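Local coordinates for Low molecular weight phosphotyrosine phosphatase family protein (PDB 5GOT), which probably hydrolyses phosphotyrosine in proteins, as a low molecular weight protein tyrosine phosphatase of Streptococcus pyogenes, at residues A[105-108]-A[109-112]. Sequence-based numbering, arbitrary orientation.
Sequences IYLF and REGG
Leu107 reaches over the start of the turn after its strand, its CD2 lying 3.3 Å from Arg109 O and 3.8 Å from Glu110 OE2. With CG anti to the backbone N (chi1 -179°), this branched apolar side chain can touch both Val90 of helix 87-96 and the turn backbone at Arg109 O. A water bridges the strand end and the turn, donating hydrogen bonds to Leu107 O (3.0 Å) and to Glu110 OE2 (2.9 Å). A bend at chi2 (-61°) turns the Glu110 carboxylate back toward Leu107, although its CB starts out away from the strand. The base of Arg109 crosses the Phe108 ring obliquely, Arg109 CB lying 4.0 Å from Phe108 CD2, before its chain leads away; the buried ring packs against Trp136, Met85 and Val113. Farther out, Arg109 NH1 spans the turn, donating a fairly straight bond to Gly112 O (2.9 Å, 160°) in the guanidinium plane. Gly111 fills the third position of the type II beta turn Arg109-Gly112, which favours glycine; at both glycines' backbone angles a side chain would strike the preceding carbonyl O. The turn leads from edge strand 105-107 of the parallel sheet toward helix 116-119 in this low molecular weight phosphatase fold.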
# COMPACT_ATOMS: atom_id res chain seq x y z
N ILE A 105 12.00 -4.71 -0.62
CA ILE A 105 11.47 -3.38 -0.90
C ILE A 105 11.25 -3.21 -2.40
O ILE A 105 12.17 -3.42 -3.21
CB ILE A 105 12.39 -2.29 -0.33
CG1 ILE A 105 12.46 -2.47 1.21
CG2 ILE A 105 11.88 -0.90 -0.68
CD1 ILE A 105 13.42 -1.52 1.92
N TYR A 106 10.02 -2.83 -2.78
CA TYR A 106 9.56 -2.75 -4.16
C TYR A 106 8.90 -1.41 -4.43
O TYR A 106 8.35 -0.77 -3.53
CB TYR A 106 8.52 -3.84 -4.49
CG TYR A 106 8.96 -5.29 -4.33
CD1 TYR A 106 9.04 -5.88 -3.07
CD2 TYR A 106 9.24 -6.08 -5.45
CE1 TYR A 106 9.43 -7.20 -2.92
CE2 TYR A 106 9.63 -7.42 -5.30
CZ TYR A 106 9.71 -7.97 -4.03
OH TYR A 106 10.08 -9.29 -3.84
N LEU A 107 8.93 -1.00 -5.69
CA LEU A 107 8.15 0.13 -6.16
C LEU A 107 6.77 -0.35 -6.60
O LEU A 107 6.66 -1.32 -7.36
CB LEU A 107 8.86 0.83 -7.32
CG LEU A 107 8.15 2.06 -7.89
CD1 LEU A 107 8.07 3.15 -6.83
CD2 LEU A 107 8.90 2.57 -9.11
N PHE A 108 5.72 0.34 -6.13
CA PHE A 108 4.35 -0.09 -6.42
C PHE A 108 4.09 -0.26 -7.91
O PHE A 108 3.43 -1.23 -8.32
CB PHE A 108 3.35 0.91 -5.82
CG PHE A 108 1.92 0.52 -6.04
CD1 PHE A 108 1.29 -0.37 -5.19
CD2 PHE A 108 1.19 1.08 -7.09
CE1 PHE A 108 -0.04 -0.73 -5.38
CE2 PHE A 108 -0.13 0.73 -7.29
CZ PHE A 108 -0.75 -0.18 -6.44
N ARG A 109 4.55 0.68 -8.74
CA ARG A 109 4.39 0.57 -10.17
C ARG A 109 5.47 1.40 -10.84
O ARG A 109 5.81 2.48 -10.37
CB ARG A 109 2.98 1.01 -10.63
CG ARG A 109 2.74 2.51 -10.56
CD ARG A 109 1.31 2.89 -11.02
NE ARG A 109 1.02 2.51 -12.40
CZ ARG A 109 1.28 3.27 -13.46
NH1 ARG A 109 1.86 4.45 -13.31
NH2 ARG A 109 0.98 2.84 -14.68
N GLU A 110 6.01 0.88 -11.94
CA GLU A 110 7.06 1.60 -12.65
C GLU A 110 6.53 2.94 -13.15
O GLU A 110 5.41 3.03 -13.65
CB GLU A 110 7.58 0.74 -13.81
CG GLU A 110 8.32 -0.49 -13.30
CD GLU A 110 9.53 -0.12 -12.47
OE1 GLU A 110 10.43 0.57 -13.00
OE2 GLU A 110 9.59 -0.50 -11.28
N GLY A 111 7.34 3.98 -12.98
CA GLY A 111 6.89 5.35 -13.19
C GLY A 111 6.24 6.00 -11.97
O GLY A 111 6.46 7.18 -11.69
N GLY A 112 5.41 5.24 -11.26
CA GLY A 112 4.93 5.64 -9.95
C GLY A 112 3.45 5.98 -9.97
O GLY A 112 2.77 5.92 -10.99
O HOH W 1 7.78 -2.24 -9.93